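Local coordinates for type IV pilus assembly protein PilF (Thermus thermophilus HB8, PDB 5OIU) that probably hydrolyses ATP as a hexameric AAA+ motor to power the assembly of type IV pili, at residues Thr158-Leu163 with Tyr182-Ile187; Ile176-Glu181 with Thr190-Gln195; Thr199-Leu204 with Asp222-Lys227. All blocks are in the same frame, centred on the assembly; numbering follows the deposited sequence.

Contact 1: residues Thr158-Leu163 with Tyr182-Ile187; sequences TTFSIL and YEIPGI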
ATOM      1  N   THR C 158     -14.571  -6.387  31.869  1.00 34.09           N
ATOM      2  CA  THR C 158     -15.325  -5.227  31.394  1.00 35.70           C
ATOM      3  C   THR C 158     -16.521  -5.654  30.545  1.00 37.57           C
ATOM      4  O   THR C 158     -17.634  -5.143  30.722  1.00 35.99           O
ATOM      5  CB  THR C 158     -14.398  -4.306  30.595  1.00 33.90           C
ATOM      6  OG1 THR C 158     -13.532  -3.629  31.503  1.00 34.77           O
ATOM      7  CG2 THR C 158     -15.189  -3.280  29.767  1.00 33.36           C
ATOM      8  N   THR C 159     -16.305  -6.614  29.644  1.00 34.32           N
ATOM      9  CA  THR C 159     -17.348  -7.063  28.726  1.00 39.09           C
ATOM     10  C   THR C 159     -18.582  -7.554  29.474  1.00 41.09           C
ATOM     11  O   THR C 159     -19.714  -7.171  29.151  1.00 33.80           O
ATOM     12  CB  THR C 159     -16.789  -8.166  27.831  1.00 37.82           C
ATOM     13  OG1 THR C 159     -15.858  -7.586  26.891  1.00 37.28           O
ATOM     14  CG2 THR C 159     -17.907  -8.884  27.118  1.00 28.83           C
ATOM     15  N   PHE C 160     -18.378  -8.387  30.502  1.00 41.99           N
ATOM     16  CA  PHE C 160     -19.515  -8.978  31.198  1.00 40.81           C
ATOM     17  C   PHE C 160     -20.226  -7.970  32.080  1.00 42.01           C
ATOM     18  O   PHE C 160     -21.451  -8.045  32.239  1.00 36.27           O
ATOM     19  CB  PHE C 160     -19.054 -10.184  31.987  1.00 38.04           C
ATOM     20  CG  PHE C 160     -18.982 -11.398  31.156  1.00 44.50           C
ATOM     21  CD1 PHE C 160     -20.132 -12.126  30.881  1.00 46.15           C
ATOM     22  CD2 PHE C 160     -17.788 -11.775  30.570  1.00 44.17           C
ATOM     23  CE1 PHE C 160     -20.077 -13.250  30.070  1.00 46.73           C
ATOM     24  CE2 PHE C 160     -17.724 -12.900  29.760  1.00 48.31           C
ATOM     25  CZ  PHE C 160     -18.869 -13.640  29.511  1.00 47.05           C
ATOM     26  N   SER C 161     -19.482  -7.012  32.635  1.00 40.37           N
ATOM     27  CA  SER C 161     -20.110  -5.865  33.274  1.00 36.43           C
ATOM     28  C   SER C 161     -21.072  -5.157  32.324  1.00 39.23           C
ATOM     29  O   SER C 161     -22.191  -4.806  32.710  1.00 37.85           O
ATOM     30  CB  SER C 161     -19.034  -4.905  33.754  1.00 36.27           C
ATOM     31  OG  SER C 161     -19.603  -3.899  34.553  1.00 41.08           O
ATOM     32  N   ILE C 162     -20.646  -4.936  31.074  1.00 38.35           N
ATOM     33  CA  ILE C 162     -21.525  -4.343  30.067  1.00 36.32           C
ATOM     34  C   ILE C 162     -22.810  -5.158  29.942  1.00 38.98           C
ATOM     35  O   ILE C 162     -23.922  -4.647  30.141  1.00 37.81           O
ATOM     36  CB  ILE C 162     -20.801  -4.246  28.714  1.00 37.57           C
ATOM     37  CG1 ILE C 162     -19.617  -3.281  28.792  1.00 31.98           C
ATOM     38  CG2 ILE C 162     -21.791  -3.879  27.600  1.00 35.06           C
ATOM     39  CD1 ILE C 162     -18.968  -3.026  27.453  1.00 30.04           C
ATOM     40  N   LEU C 163     -22.659  -6.449  29.611  1.00 37.07           N
ATOM     41  CA  LEU C 163     -23.795  -7.353  29.460  1.00 37.20           C
ATOM     42  C   LEU C 163     -24.684  -7.368  30.706  1.00 38.60           C
ATOM     43  O   LEU C 163     -25.908  -7.486  30.597  1.00 34.72           O
ATOM     44  CB  LEU C 163     -23.290  -8.764  29.139  1.00 36.59           C
ATOM     45  CG  LEU C 163     -22.542  -8.980  27.809  1.00 39.55           C
ATOM     46  CD1 LEU C 163     -22.366 -10.461  27.530  1.00 35.06           C
ATOM     47  CD2 LEU C 163     -23.222  -8.288  26.613  1.00 32.01           C
ATOM     48  N   TYR C 182     -17.364 -16.829  33.141  1.00 53.38           N
ATOM     49  CA  TYR C 182     -18.424 -16.514  34.071  1.00 53.68           C
ATOM     50  C   TYR C 182     -19.763 -17.034  33.557  1.00 56.70           C
ATOM     51  O   TYR C 182     -19.948 -17.281  32.361  1.00 52.07           O
ATOM     52  CB  TYR C 182     -18.496 -15.002  34.292  1.00 58.92           C
ATOM     53  CG  TYR C 182     -17.156 -14.347  34.597  1.00 59.06           C
ATOM     54  CD1 TYR C 182     -16.266 -14.015  33.575  1.00 62.61           C
ATOM     55  CD2 TYR C 182     -16.790 -14.041  35.910  1.00 69.93           C
ATOM     56  CE1 TYR C 182     -15.035 -13.410  33.856  1.00 68.14           C
ATOM     57  CE2 TYR C 182     -15.561 -13.432  36.205  1.00 66.28           C
ATOM     58  CZ  TYR C 182     -14.688 -13.121  35.179  1.00 75.72           C
ATOM     59  OH  TYR C 182     -13.469 -12.519  35.474  1.00 79.35           O
ATOM     60  N   GLU C 183     -20.699 -17.212  34.498  1.00 61.76           N
ATOM     61  CA  GLU C 183     -22.107 -17.507  34.230  1.00 53.70           C
ATOM     62  C   GLU C 183     -22.929 -16.303  34.668  1.00 57.40           C
ATOM     63  O   GLU C 183     -22.966 -15.977  35.859  1.00 62.79           O
ATOM     64  CB  GLU C 183     -22.565 -18.751  34.984  1.00 55.22           C
ATOM     65  CG  GLU C 183     -21.622 -19.918  34.881  1.00 66.70           C
ATOM     66  CD  GLU C 183     -22.028 -20.871  33.777  1.00 67.81           C
ATOM     67  OE1 GLU C 183     -22.299 -22.057  34.091  1.00 68.48           O
ATOM     68  OE2 GLU C 183     -22.093 -20.426  32.605  1.00 60.75           O
ATOM     69  N   ILE C 184     -23.572 -15.646  33.716  1.00 52.35           N
ATOM     70  CA  ILE C 184     -24.534 -14.581  33.993  1.00 57.69           C
ATOM     71  C   ILE C 184     -25.938 -15.164  33.852  1.00 62.26           C
ATOM     72  O   ILE C 184     -26.222 -15.829  32.841  1.00 52.98           O
ATOM     73  CB  ILE C 184     -24.356 -13.369  33.049  1.00 61.88           C
ATOM     74  CG1 ILE C 184     -23.057 -12.599  33.323  1.00 63.88           C
ATOM     75  CG2 ILE C 184     -25.530 -12.402  33.183  1.00 62.02           C
ATOM     76  CD1 ILE C 184     -23.102 -11.098  32.891  1.00 56.17           C
ATOM     77  N   PRO C 185     -26.831 -14.933  34.816  1.00 63.42           N
ATOM     78  CA  PRO C 185     -28.229 -15.337  34.645  1.00 54.30           C
ATOM     79  C   PRO C 185     -28.834 -14.718  33.397  1.00 54.94           C
ATOM     80  O   PRO C 185     -28.618 -13.542  33.097  1.00 55.02           O
ATOM     81  CB  PRO C 185     -28.899 -14.786  35.902  1.00 59.06           C
ATOM     82  CG  PRO C 185     -28.070 -13.573  36.240  1.00 59.13           C
ATOM     83  CD  PRO C 185     -26.666 -14.057  35.990  1.00 63.42           C
ATOM     84  N   GLY C 186     -29.600 -15.521  32.662  1.00 47.60           N
ATOM     85  CA  GLY C 186     -30.390 -14.964  31.583  1.00 48.34           C
ATOM     86  C   GLY C 186     -29.637 -14.445  30.375  1.00 50.38           C
ATOM     87  O   GLY C 186     -30.162 -13.592  29.659  1.00 54.57           O
ATOM     88  N   ILE C 187     -28.417 -14.902  30.134  1.00 42.71           N
ATOM     89  CA  ILE C 187     -27.827 -14.818  28.805  1.00 44.01           C
ATOM     90  C   ILE C 187     -27.554 -16.251  28.355  1.00 42.54           C
ATOM     91  O   ILE C 187     -27.388 -17.156  29.180  1.00 42.23           O
ATOM     92  CB  ILE C 187     -26.535 -13.963  28.742  1.00 42.96           C
ATOM     93  CG1 ILE C 187     -25.401 -14.651  29.497  1.00 48.79           C
ATOM     94  CG2 ILE C 187     -26.762 -12.568  29.277  1.00 42.06           C
ATOM     95  CD1 ILE C 187     -24.081 -13.955  29.343  1.00 50.89           C
TER
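Phe160 meets three side chains of the loop 182-187: Tyr182, Ile184 and Ile187. The side chains meet through carbon atoms alone. The two rings meet obliquely. The rings of Phe160 and Tyr182 have centroids 5.6 Å apart and planes inclined by 48°. Their closest atoms are Phe160 CD2 and Tyr182 CD1, at 4.0 Å. In both residues CG stands beside the backbone N, chi1 -83° in Phe160 and -49° in Tyr182, which directs the rings into the seam between helix and loop.

The aliphatic contacts fall on the other flank of the Phe160 ring. The end methyl of Ile184 lies in the ring plane, at the edge, with its CD1 3.7 Å from CD1 of Phe160. The same methyl also rests 3.5 Å from the carbonyl O of Phe160. Further round the rim, CD1 of Ile187 comes 4.1 Å from CE1 of Phe160.

Helix 155-166 follows the Walker A loop, which binds ATP in this entry, and Phe160 stands on it just beyond that loop. Segment 182-187 belongs to the loop between strands 173-177 and 188-191, and it runs past the flank of this helix. The side chain of Tyr182 is about 4 Å from the bound ATP. A type II beta turn from Ile184 to Ile187 reverses the chain, so that Ile187 also faces the helix.

Were Phe160 an alanine, the Tyr182 ring and the two isoleucine methyls would probably lose their shared partner and a gap would probably open between helix and loop.

Leu163, one turn on, adds looser contacts. Its CD1 is 4.3 Å from CD1 of Ile187, and its CB lies near the Ile184 methyl. Leu163 also packs on Ile214 and Met216 of strand 214-217.

Contact 2: residues Ile176-Glu181 with Thr190-Gln195; sequences IEDPVE and TQVNPQ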
ATOM      1  N   ILE C 176     -20.431 -16.248  22.231  1.00 34.78           N
ATOM      2  CA  ILE C 176     -19.556 -17.346  21.838  1.00 34.95           C
ATOM      3  C   ILE C 176     -18.187 -17.083  22.465  1.00 35.16           C
ATOM      4  O   ILE C 176     -17.630 -15.984  22.333  1.00 36.32           O
ATOM      5  CB  ILE C 176     -19.468 -17.507  20.303  1.00 37.81           C
ATOM      6  CG1 ILE C 176     -18.598 -18.711  19.932  1.00 35.88           C
ATOM      7  CG2 ILE C 176     -19.005 -16.228  19.625  1.00 31.69           C
ATOM      8  CD1 ILE C 176     -19.134 -20.007  20.449  1.00 30.52           C
ATOM      9  N   GLU C 177     -17.664 -18.071  23.182  1.00 36.87           N
ATOM     10  CA  GLU C 177     -16.572 -17.832  24.120  1.00 37.59           C
ATOM     11  C   GLU C 177     -15.573 -18.978  24.078  1.00 35.77           C
ATOM     12  O   GLU C 177     -15.935 -20.133  23.837  1.00 42.11           O
ATOM     13  CB  GLU C 177     -17.095 -17.643  25.556  1.00 34.33           C
ATOM     14  CG  GLU C 177     -18.153 -16.563  25.693  1.00 34.62           C
ATOM     15  CD  GLU C 177     -18.516 -16.280  27.133  1.00 43.79           C
ATOM     16  OE1 GLU C 177     -17.587 -16.158  27.968  1.00 48.72           O
ATOM     17  OE2 GLU C 177     -19.730 -16.198  27.433  1.00 37.46           O
ATOM     18  N   ASP C 178     -14.304 -18.643  24.292  1.00 35.66           N
ATOM     19  CA  ASP C 178     -13.241 -19.643  24.353  1.00 45.23           C
ATOM     20  C   ASP C 178     -12.315 -19.335  25.513  1.00 46.04           C
ATOM     21  O   ASP C 178     -11.318 -18.620  25.355  1.00 50.99           O
ATOM     22  CB  ASP C 178     -12.438 -19.700  23.057  1.00 47.09           C
ATOM     23  CG  ASP C 178     -11.315 -20.721  23.120  1.00 47.38           C
ATOM     24  OD1 ASP C 178     -11.370 -21.618  23.989  1.00 55.47           O
ATOM     25  OD2 ASP C 178     -10.377 -20.626  22.305  1.00 52.59           O
ATOM     26  N   PRO C 179     -12.597 -19.883  26.700  1.00 42.13           N
ATOM     27  CA  PRO C 179     -13.775 -20.707  26.957  1.00 43.69           C
ATOM     28  C   PRO C 179     -14.896 -19.847  27.538  1.00 41.45           C
ATOM     29  O   PRO C 179     -14.732 -18.637  27.631  1.00 44.99           O
ATOM     30  CB  PRO C 179     -13.255 -21.712  27.985  1.00 42.78           C
ATOM     31  CG  PRO C 179     -12.282 -20.876  28.824  1.00 41.03           C
ATOM     32  CD  PRO C 179     -11.753 -19.763  27.907  1.00 44.23           C
ATOM     33  N   VAL C 180     -16.015 -20.447  27.926  1.00 42.62           N
ATOM     34  CA  VAL C 180     -16.967 -19.733  28.770  1.00 44.26           C
ATOM     35  C   VAL C 180     -16.397 -19.667  30.183  1.00 50.66           C
ATOM     36  O   VAL C 180     -16.116 -20.705  30.797  1.00 47.37           O
ATOM     37  CB  VAL C 180     -18.339 -20.419  28.760  1.00 41.60           C
ATOM     38  CG1 VAL C 180     -19.192 -19.893  29.887  1.00 41.47           C
ATOM     39  CG2 VAL C 180     -19.036 -20.181  27.441  1.00 44.67           C
ATOM     40  N   GLU C 181     -16.298 -18.467  30.724  1.00 51.01           N
ATOM     41  CA  GLU C 181     -15.731 -18.251  32.072  1.00 48.71           C
ATOM     42  C   GLU C 181     -16.852 -18.018  33.082  1.00 53.70           C
ATOM     43  O   GLU C 181     -17.197 -18.915  33.811  1.00 60.54           O
ATOM     44  CB  GLU C 181     -14.882 -16.984  32.066  1.00 50.21           C
ATOM     45  CG  GLU C 181     -13.545 -17.113  31.381  1.00 53.19           C
ATOM     46  CD  GLU C 181     -12.863 -15.782  31.129  1.00 54.55           C
ATOM     47  OE1 GLU C 181     -12.318 -15.229  32.062  1.00 63.18           O
ATOM     48  OE2 GLU C 181     -12.891 -15.312  30.009  1.00 53.24           O
ATOM     49  N   THR C 190     -22.369 -20.097  24.667  1.00 31.92           N
ATOM     50  CA  THR C 190     -21.931 -21.174  23.789  1.00 34.15           C
ATOM     51  C   THR C 190     -20.410 -21.164  23.761  1.00 38.70           C
ATOM     52  O   THR C 190     -19.801 -20.105  23.567  1.00 35.88           O
ATOM     53  CB  THR C 190     -22.502 -20.978  22.377  1.00 33.78           C
ATOM     54  OG1 THR C 190     -23.922 -21.154  22.418  1.00 34.00           O
ATOM     55  CG2 THR C 190     -21.894 -21.963  21.370  1.00 35.19           C
ATOM     56  N   GLN C 191     -19.802 -22.328  23.978  1.00 37.48           N
ATOM     57  CA  GLN C 191     -18.353 -22.456  24.051  1.00 39.78           C
ATOM     58  C   GLN C 191     -17.814 -23.091  22.781  1.00 44.76           C
ATOM     59  O   GLN C 191     -18.408 -24.043  22.257  1.00 45.21           O
ATOM     60  CB  GLN C 191     -17.938 -23.313  25.235  1.00 37.61           C
ATOM     61  CG  GLN C 191     -16.476 -23.299  25.464  1.00 37.77           C
ATOM     62  CD  GLN C 191     -16.118 -23.888  26.806  1.00 42.49           C
ATOM     63  OE1 GLN C 191     -16.163 -23.204  27.844  1.00 39.76           O
ATOM     64  NE2 GLN C 191     -15.776 -25.174  26.802  1.00 32.48           N
ATOM     65  N   VAL C 192     -16.683 -22.572  22.283  1.00 38.06           N
ATOM     66  CA  VAL C 192     -16.115 -23.158  21.076  1.00 43.94           C
ATOM     67  C   VAL C 192     -15.625 -24.561  21.399  1.00 43.04           C
ATOM     68  O   VAL C 192     -15.168 -24.839  22.514  1.00 46.35           O
ATOM     69  CB  VAL C 192     -15.004 -22.276  20.476  1.00 42.92           C
ATOM     70  CG1 VAL C 192     -15.503 -20.838  20.278  1.00 40.26           C
ATOM     71  CG2 VAL C 192     -13.785 -22.306  21.334  1.00 44.94           C
ATOM     72  N   ASN C 193     -15.769 -25.464  20.434  1.00 45.35           N
ATOM     73  CA  ASN C 193     -15.501 -26.887  20.631  1.00 48.57           C
ATOM     74  C   ASN C 193     -14.766 -27.393  19.396  1.00 55.53           C
ATOM     75  O   ASN C 193     -15.388 -27.868  18.439  1.00 49.06           O
ATOM     76  CB  ASN C 193     -16.800 -27.658  20.865  1.00 46.48           C
ATOM     77  CG  ASN C 193     -16.572 -29.104  21.204  1.00 54.29           C
ATOM     78  OD1 ASN C 193     -15.438 -29.564  21.267  1.00 61.50           O
ATOM     79  ND2 ASN C 193     -17.660 -29.837  21.436  1.00 55.60           N
ATOM     80  N   PRO C 194     -13.431 -27.304  19.383  1.00 59.47           N
ATOM     81  CA  PRO C 194     -12.697 -27.577  18.135  1.00 58.25           C
ATOM     82  C   PRO C 194     -12.828 -29.012  17.643  1.00 57.53           C
ATOM     83  O   PRO C 194     -12.811 -29.237  16.425  1.00 56.23           O
ATOM     84  CB  PRO C 194     -11.248 -27.226  18.505  1.00 53.64           C
ATOM     85  CG  PRO C 194     -11.371 -26.289  19.681  1.00 59.68           C
ATOM     86  CD  PRO C 194     -12.536 -26.832  20.453  1.00 51.51           C
ATOM     87  N   GLN C 195     -12.986 -29.987  18.543  1.00 54.74           N
ATOM     88  CA  GLN C 195     -13.093 -31.375  18.108  1.00 59.55           C
ATOM     89  C   GLN C 195     -14.453 -31.689  17.493  1.00 62.77           C
ATOM     90  O   GLN C 195     -14.571 -32.674  16.757  1.00 65.50           O
ATOM     91  CB  GLN C 195     -12.810 -32.338  19.273  1.00 67.07           C
ATOM     92  CG  GLN C 195     -13.518 -32.005  20.588  1.00 73.43           C
ATOM     93  CD  GLN C 195     -12.760 -30.983  21.429  1.00 70.89           C
ATOM     94  OE1 GLN C 195     -12.022 -30.146  20.900  1.00 69.22           O
ATOM     95  NE2 GLN C 195     -12.960 -31.031  22.742  1.00 69.65           N
TER
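Gln191 has its CG trans to the backbone N (chi1 -171°) and then runs on extended, which carries its amide across to the backbone of Val180. In Ile176, CG1 is likewise trans to N, and CD1 swings over to the neighbouring strand.

The Gln191 side chain makes one firm bond. Val180 N donates to Gln191 OE1 at 2.8 Å, with 154° at the hydrogen. The donor sits 18° out of the amide plane. Pro179, which follows a cis peptide bond, brings its CB to 3.3 Å from the same OE1.

Two backbone bonds join the strands in parallel. Glu177 N donates to Thr190 O, and Val192 N donates to Glu177 O, both at 3.0 Å. Glu177 thus uses its N-H and its C=O on segment 190-195, at a weakly bonded strand end. Its carboxylate turns elsewhere, to Gln189 and Thr175.

On the Ile176 and Thr190 side of the sheet, CD1 of Ile176 touches CG2 of Thr190 at 3.5 Å and CG1 of Val192 at 3.7 Å. CG2 of Val192 presses against CB of Asp178 at 3.4 Å. The Asp178 carboxylate forms a salt bridge with Arg221. Thr190 OG1 is hydrogen-bonded to Pro100 O of the second subunit.

Strand 188-191 is the outermost strand on this side of the P-loop ATPase sheet within the chain. Past the strand bonds, the Gln191 amide takes over as a side-chain acceptor for the loop. It therefore probably helps to fix the course of the loop at cis-Pro179, whose side chain is about 7 Å from the magnesium ion and ATP.

Contact 3: residues Thr199-Leu204 with Asp222-Lys227; sequences TFARAL and DSETAK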
ATOM      1  N   THR C 199     -16.302 -23.861  15.584  1.00 38.75           N
ATOM      2  CA  THR C 199     -15.446 -22.694  15.590  1.00 38.98           C
ATOM      3  C   THR C 199     -16.234 -21.442  15.948  1.00 40.46           C
ATOM      4  O   THR C 199     -17.469 -21.431  15.986  1.00 43.17           O
ATOM      5  CB  THR C 199     -14.807 -22.490  14.223  1.00 41.06           C
ATOM      6  OG1 THR C 199     -15.844 -22.500  13.228  1.00 44.55           O
ATOM      7  CG2 THR C 199     -13.782 -23.587  13.942  1.00 37.97           C
ATOM      8  N   PHE C 200     -15.489 -20.366  16.191  1.00 40.29           N
ATOM      9  CA  PHE C 200     -16.105 -19.055  16.304  1.00 38.47           C
ATOM     10  C   PHE C 200     -17.006 -18.792  15.109  1.00 42.54           C
ATOM     11  O   PHE C 200     -18.202 -18.525  15.259  1.00 43.88           O
ATOM     12  CB  PHE C 200     -15.025 -17.976  16.422  1.00 41.67           C
ATOM     13  CG  PHE C 200     -14.578 -17.710  17.846  1.00 36.40           C
ATOM     14  CD1 PHE C 200     -15.404 -17.052  18.733  1.00 36.16           C
ATOM     15  CD2 PHE C 200     -13.334 -18.107  18.280  1.00 44.75           C
ATOM     16  CE1 PHE C 200     -15.012 -16.803  20.023  1.00 39.66           C
ATOM     17  CE2 PHE C 200     -12.921 -17.850  19.579  1.00 44.09           C
ATOM     18  CZ  PHE C 200     -13.766 -17.202  20.449  1.00 42.49           C
ATOM     19  N   ALA C 201     -16.447 -18.913  13.904  1.00 43.97           N
ATOM     20  CA  ALA C 201     -17.197 -18.552  12.707  1.00 40.25           C
ATOM     21  C   ALA C 201     -18.427 -19.421  12.551  1.00 38.79           C
ATOM     22  O   ALA C 201     -19.506 -18.917  12.237  1.00 42.66           O
ATOM     23  CB  ALA C 201     -16.315 -18.661  11.459  1.00 34.79           C
ATOM     24  N   ARG C 202     -18.284 -20.731  12.755  1.00 41.83           N
ATOM     25  CA  ARG C 202     -19.414 -21.628  12.543  1.00 40.58           C
ATOM     26  C   ARG C 202     -20.533 -21.349  13.544  1.00 47.40           C
ATOM     27  O   ARG C 202     -21.714 -21.329  13.170  1.00 46.39           O
ATOM     28  CB  ARG C 202     -18.957 -23.080  12.631  1.00 45.88           C
ATOM     29  CG  ARG C 202     -20.096 -24.084  12.659  1.00 45.17           C
ATOM     30  CD  ARG C 202     -20.723 -24.252  11.286  1.00 56.12           C
ATOM     31  NE  ARG C 202     -21.719 -25.324  11.268  1.00 63.46           N
ATOM     32  CZ  ARG C 202     -21.428 -26.620  11.369  1.00 65.14           C
ATOM     33  NH1 ARG C 202     -20.161 -27.022  11.485  1.00 62.32           N
ATOM     34  NH2 ARG C 202     -22.409 -27.520  11.346  1.00 67.53           N
ATOM     35  N   ALA C 203     -20.180 -21.103  14.812  1.00 42.53           N
ATOM     36  CA  ALA C 203     -21.182 -20.701  15.798  1.00 41.86           C
ATOM     37  C   ALA C 203     -21.803 -19.352  15.444  1.00 40.72           C
ATOM     38  O   ALA C 203     -23.027 -19.189  15.490  1.00 39.96           O
ATOM     39  CB  ALA C 203     -20.557 -20.650  17.191  1.00 38.74           C
ATOM     40  N   LEU C 204     -20.974 -18.370  15.086  1.00 35.88           N
ATOM     41  CA  LEU C 204     -21.481 -17.017  14.869  1.00 35.38           C
ATOM     42  C   LEU C 204     -22.470 -16.983  13.703  1.00 44.89           C
ATOM     43  O   LEU C 204     -23.478 -16.260  13.745  1.00 41.52           O
ATOM     44  CB  LEU C 204     -20.306 -16.066  14.630  1.00 39.61           C
ATOM     45  CG  LEU C 204     -20.493 -14.548  14.712  1.00 41.12           C
ATOM     46  CD1 LEU C 204     -21.340 -14.201  15.913  1.00 39.00           C
ATOM     47  CD2 LEU C 204     -19.147 -13.810  14.751  1.00 28.95           C
ATOM     48  N   ASP C 222      -9.978 -14.379  13.713  1.00 45.16           N
ATOM     49  CA  ASP C 222      -9.762 -14.820  12.350  1.00 47.57           C
ATOM     50  C   ASP C 222     -10.585 -13.924  11.442  1.00 49.01           C
ATOM     51  O   ASP C 222     -11.402 -13.126  11.911  1.00 49.76           O
ATOM     52  CB  ASP C 222     -10.068 -16.318  12.168  1.00 46.93           C
ATOM     53  CG  ASP C 222     -11.499 -16.684  12.497  1.00 52.75           C
ATOM     54  OD1 ASP C 222     -12.446 -16.088  11.927  1.00 45.49           O
ATOM     55  OD2 ASP C 222     -11.668 -17.614  13.315  1.00 62.32           O
ATOM     56  N   SER C 223     -10.335 -14.021  10.156  1.00 40.30           N
ATOM     57  CA  SER C 223     -11.005 -13.196   9.198  1.00 46.45           C
ATOM     58  C   SER C 223     -12.502 -13.462   9.068  1.00 43.45           C
ATOM     59  O   SER C 223     -13.254 -12.570   9.192  1.00 39.09           O
ATOM     60  CB  SER C 223     -10.268 -13.228   7.868  1.00 52.09           C
ATOM     61  OG  SER C 223      -8.994 -12.649   8.004  1.00 53.44           O
ATOM     62  N   GLU C 224     -12.911 -14.696   8.831  1.00 45.46           N
ATOM     63  CA  GLU C 224     -14.328 -15.053   8.737  1.00 43.88           C
ATOM     64  C   GLU C 224     -15.133 -14.510   9.916  1.00 47.17           C
ATOM     65  O   GLU C 224     -16.242 -13.980   9.733  1.00 42.86           O
ATOM     66  CB  GLU C 224     -14.471 -16.576   8.646  1.00 42.30           C
ATOM     67  CG  GLU C 224     -15.493 -17.068   7.631  1.00 50.03           C
ATOM     68  CD  GLU C 224     -15.331 -16.397   6.249  1.00 68.85           C
ATOM     69  OE1 GLU C 224     -14.174 -16.062   5.861  1.00 58.10           O
ATOM     70  OE2 GLU C 224     -16.363 -16.203   5.546  1.00 68.40           O
ATOM     71  N   THR C 225     -14.572 -14.609  11.130  1.00 42.33           N
ATOM     72  CA  THR C 225     -15.259 -14.121  12.322  1.00 43.83           C
ATOM     73  C   THR C 225     -15.388 -12.606  12.309  1.00 41.20           C
ATOM     74  O   THR C 225     -16.453 -12.067  12.632  1.00 39.91           O
ATOM     75  CB  THR C 225     -14.528 -14.578  13.591  1.00 41.01           C
ATOM     76  OG1 THR C 225     -14.583 -16.015  13.692  1.00 45.72           O
ATOM     77  CG2 THR C 225     -15.143 -13.940  14.829  1.00 34.43           C
ATOM     78  N   ALA C 226     -14.316 -11.898  11.938  1.00 39.97           N
ATOM     79  CA  ALA C 226     -14.402 -10.445  11.854  1.00 40.40           C
ATOM     80  C   ALA C 226     -15.455 -10.020  10.836  1.00 43.24           C
ATOM     81  O   ALA C 226     -16.182  -9.044  11.049  1.00 41.74           O
ATOM     82  CB  ALA C 226     -13.041  -9.845  11.499  1.00 35.68           C
ATOM     83  N   LYS C 227     -15.559 -10.742   9.725  1.00 42.02           N
ATOM     84  CA  LYS C 227     -16.508 -10.320   8.707  1.00 43.50           C
ATOM     85  C   LYS C 227     -17.939 -10.618   9.146  1.00 41.94           C
ATOM     86  O   LYS C 227     -18.817  -9.758   9.017  1.00 42.41           O
ATOM     87  CB  LYS C 227     -16.171 -10.967   7.358  1.00 42.42           C
ATOM     88  CG  LYS C 227     -15.538  -9.994   6.326  1.00 52.79           C
ATOM     89  CD  LYS C 227     -16.595  -9.017   5.697  1.00 66.50           C
ATOM     90  CE  LYS C 227     -15.972  -7.825   4.907  1.00 55.81           C
ATOM     91  NZ  LYS C 227     -16.732  -6.551   5.071  1.00 51.58           N
TER
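Helices 200-204 and 223-227 run side by side with their axes 8.8 Å apart at closest approach and their directions 29° apart, and they come nearest at Ala201 and Thr225, with CA atoms 4.9 Å apart. Such a short spacing suits the small residues at the crossing.

Thr225 is at the centre. Its hydroxyl OG1 lies 3.4 Å from CB of Phe200 and also close to CB of Ala201. This oxygen does not bond to the facing helix. It donates to OD1 of Asp222 at 2.8 Å, approaching on the syn side and 31° out of the carboxylate plane. Thr225 N donates to the same OD1 at 2.7 Å, nearly along the C-O axis. A chi1 of -65° sets OG1 beside the backbone N, which lets hydroxyl and N-H share OD1. Asp222 OD1 thus takes two bonds and caps the start of the helix, where the negative charge would probably be favoured by the helix dipole.

The methyl of Thr225 points to Leu204. Its CG2 is 4.0 Å from CD2 of Leu204, and the two side chains cross at about a right angle. The same CD2 also lies near Thr225 O. Ala201 CB and Glu224 CB meet at 4.0 Å.

The other helix also has an N-cap, here a hydroxyl: Thr199 OG1 accepts from Arg202 N at 3.1 Å. Leu204 and Thr225 both reach Val217 of strand 214-217, while Phe200 packs on Ile176 of strand 173-177. Helices packed side by side on parallel strands, each between successive strands, are the beta-alpha-beta layering of P-loop ATPases.

How the contacts relate
From the N terminus, helix 155-166 comes first, followed by strand 173-177. Contact 1 closes the loop from that helix to segment 182-187. Contact 2 opens inside this loop, at 176-181, and closes beyond it at 190-195, so the two cross. They touch where Phe160 CZ lies 3.2 Å from Glu177 OE1. Contact 3 follows in series and closes the stretch from helix 200-206 to helix 223-235, with strand 214-217 between. It meets contact 2 where Ala203 CB packs on Ile176 CD1 and Phe200 CE2 on Val192 CG1. Contacts 1 and 3 do not touch. Together they tie the Walker A helix, the sheet edge and two further helices.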